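Local coordinates for nucleotidyl transferase AbiEii/AbiGii toxin family protein (Mycobacterium tuberculosis, PDB 6Y56), which is the nucleotidyltransferase toxin MenT4 of a toxin-antitoxin system and probably inactivates tRNA by adding nucleotides to its acceptor stem, at residues G93-V98 / R111-E116. Numbering follows the deposited sequence.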
loop_
_atom_site.group_PDB
_atom_site.type_symbol
_atom_site.label_atom_id
_atom_site.label_comp_id
_atom_site.label_asym_id
_atom_site.label_seq_id
_atom_site.Cartn_x
_atom_site.Cartn_y
_atom_site.Cartn_z
ATOM N N GLY A 93 -3.015 -14.765 20.630
ATOM C CA GLY A 93 -1.644 -15.213 20.774
ATOM C C GLY A 93 -0.584 -14.213 20.348
ATOM O O GLY A 93 0.593 -14.428 20.652
ATOM N N PHE A 94 -0.956 -13.143 19.647
ATOM C CA PHE A 94 0.035 -12.212 19.116
ATOM C C PHE A 94 0.258 -11.041 20.060
ATOM O O PHE A 94 -0.696 -10.481 20.608
ATOM C CB PHE A 94 -0.411 -11.633 17.774
ATOM C CG PHE A 94 -0.431 -12.628 16.653
ATOM C CD1 PHE A 94 0.729 -12.950 15.954
ATOM C CD2 PHE A 94 -1.618 -13.259 16.317
ATOM C CE1 PHE A 94 0.698 -13.878 14.917
ATOM C CE2 PHE A 94 -1.659 -14.182 15.281
ATOM C CZ PHE A 94 -0.504 -14.492 14.581
ATOM N N GLU A 95 1.516 -10.637 20.192
ATOM C CA GLU A 95 1.896 -9.391 20.838
ATOM C C GLU A 95 2.590 -8.521 19.807
ATOM O O GLU A 95 3.351 -9.025 18.974
ATOM C CB GLU A 95 2.856 -9.635 22.012
ATOM C CG GLU A 95 3.114 -8.390 22.857
ATOM C CD GLU A 95 4.184 -8.609 23.913
ATOM O OE1 GLU A 95 4.379 -9.768 24.334
ATOM O OE2 GLU A 95 4.829 -7.619 24.319
ATOM N N PHE A 96 2.323 -7.220 19.867
ATOM C CA PHE A 96 2.824 -6.267 18.890
ATOM C C PHE A 96 3.686 -5.215 19.563
ATOM O O PHE A 96 3.477 -4.861 20.722
ATOM C CB PHE A 96 1.666 -5.566 18.190
ATOM C CG PHE A 96 0.759 -6.517 17.464
ATOM C CD1 PHE A 96 1.023 -6.877 16.148
ATOM C CD2 PHE A 96 -0.325 -7.095 18.101
ATOM C CE1 PHE A 96 0.202 -7.762 15.474
ATOM C CE2 PHE A 96 -1.150 -7.986 17.415
ATOM C CZ PHE A 96 -0.877 -8.320 16.111
ATOM N N GLY A 97 4.647 -4.711 18.809
ATOM C CA GLY A 97 5.423 -3.564 19.243
ATOM C C GLY A 97 5.782 -2.735 18.032
ATOM O O GLY A 97 5.949 -3.261 16.925
ATOM N N VAL A 98 5.874 -1.428 18.234
ATOM C CA VAL A 98 6.301 -0.518 17.182
ATOM C C VAL A 98 7.434 0.347 17.705
ATOM O O VAL A 98 7.395 0.815 18.848
ATOM C CB VAL A 98 5.151 0.339 16.604
ATOM C CG1 VAL A 98 4.287 -0.498 15.643
ATOM C CG2 VAL A 98 4.311 0.953 17.720
ATOM N N ARG A 111 7.066 -5.117 15.074
ATOM C CA ARG A 111 7.517 -6.433 15.484
ATOM C C ARG A 111 6.326 -7.187 16.042
ATOM O O ARG A 111 5.461 -6.603 16.697
ATOM C CB ARG A 111 8.639 -6.334 16.513
ATOM C CG ARG A 111 9.955 -5.882 15.887
ATOM C CD ARG A 111 11.118 -5.972 16.863
ATOM N NE ARG A 111 12.402 -5.669 16.230
ATOM C CZ ARG A 111 12.918 -4.446 16.116
ATOM N NH1 ARG A 111 12.258 -3.392 16.584
ATOM N NH2 ARG A 111 14.099 -4.276 15.528
ATOM N N VAL A 112 6.236 -8.466 15.710
ATOM C CA VAL A 112 5.125 -9.291 16.154
ATOM C C VAL A 112 5.703 -10.577 16.725
ATOM O O VAL A 112 6.721 -11.077 16.242
ATOM C CB VAL A 112 4.084 -9.560 15.036
ATOM C CG1 VAL A 112 3.775 -8.293 14.238
ATOM C CG2 VAL A 112 4.540 -10.626 14.092
ATOM N N ARG A 113 5.072 -11.090 17.772
ATOM C CA ARG A 113 5.520 -12.342 18.367
ATOM C C ARG A 113 4.307 -13.148 18.791
ATOM O O ARG A 113 3.421 -12.632 19.476
ATOM C CB ARG A 113 6.423 -12.088 19.576
ATOM C CG ARG A 113 7.050 -13.351 20.143
ATOM C CD ARG A 113 7.753 -13.052 21.458
ATOM N NE ARG A 113 6.914 -12.230 22.325
ATOM C CZ ARG A 113 5.911 -12.701 23.059
ATOM N NH1 ARG A 113 5.617 -13.995 23.036
ATOM N NH2 ARG A 113 5.194 -11.877 23.813
ATOM N N HIS A 114 4.265 -14.409 18.391
ATOM C CA HIS A 114 3.176 -15.282 18.787
ATOM C C HIS A 114 3.661 -16.231 19.868
ATOM O O HIS A 114 4.778 -16.747 19.792
ATOM C CB HIS A 114 2.652 -16.076 17.594
ATOM C CG HIS A 114 1.404 -16.836 17.894
ATOM N ND1 HIS A 114 1.421 -18.076 18.498
ATOM C CD2 HIS A 114 0.099 -16.526 17.709
ATOM C CE1 HIS A 114 0.182 -18.504 18.655
ATOM N NE2 HIS A 114 -0.639 -17.583 18.184
ATOM N N THR A 115 2.803 -16.463 20.867
ATOM C CA THR A 115 3.194 -17.258 22.030
ATOM C C THR A 115 3.740 -18.622 21.632
ATOM O O THR A 115 4.740 -19.086 22.192
ATOM C CB THR A 115 2.004 -17.419 22.979
ATOM O OG1 THR A 115 0.963 -18.156 22.323
ATOM C CG2 THR A 115 1.468 -16.057 23.410
ATOM N N GLU A 116 3.097 -19.283 20.670
ATOM C CA GLU A 116 3.526 -20.594 20.198
ATOM C C GLU A 116 4.372 -20.531 18.937
ATOM O O GLU A 116 5.410 -21.196 18.858
ATOM C CB GLU A 116 2.307 -21.488 19.945
ATOM C CG GLU A 116 1.264 -21.449 21.065
ATOM C CD GLU A 116 -0.102 -21.951 20.615
ATOM O OE1 GLU A 116 -1.075 -21.161 20.633
ATOM O OE2 GLU A 116 -0.203 -23.141 20.246
HETATM O O HOH W 1 9.416 -2.863 16.699
#
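H114 meets F94 in a T-shaped stack: the edge of the imidazole is turned to the phenyl face, with the planes 75° apart and the centroids separated by 4.8 Å. H114 CD2 stands over the middle of the F94 ring and lies 3.8 Å from F94 CZ. Both residues project from one side of the sheet, and there CG anti to the backbone N in H114 (chi1 -171°) and CG beside the backbone N in F94 (chi1 -69°) turn imidazole edge onto phenyl face. G93 O lies over one imidazole face, offset toward the rim, and H114 ND1 accepts from E116 N, 3.0 Å away and tilted from the ring plane, as well as from L117 N, which helps fix the ring's rotation. On the same side of the sheet, V112 CG1 reaches the F96 ring at CD1, 3.6 Å away. Both pairs are non-hydrogen-bonded positions of an antiparallel beta hairpin, strands 94-100 and 107-114, within the mixed sheet of a nucleotidyltransferase-like domain; helix 19-38 covers this side, with L23, V26 and A27 against F94 and L31 against F96. The reverse face is polar. There E95 and R113 form a hydrogen-bonded pair in which E95 N donates to R113 O at 2.8 Å and R113 N returns a bond to E95 O at 2.9 Å. Above this backbone pairing, E95 extends its carboxylate while R113 bends at chi3, bringing NH2 to E95 OE1 in a salt bridge; the modelled NH2-OE1 separation is too short to be trusted. Carboxylate and guanidinium stand nearly perpendicular. At the next hydrogen-bonded pair, R111 N donates almost straight to G97 O, 2.8 Å away.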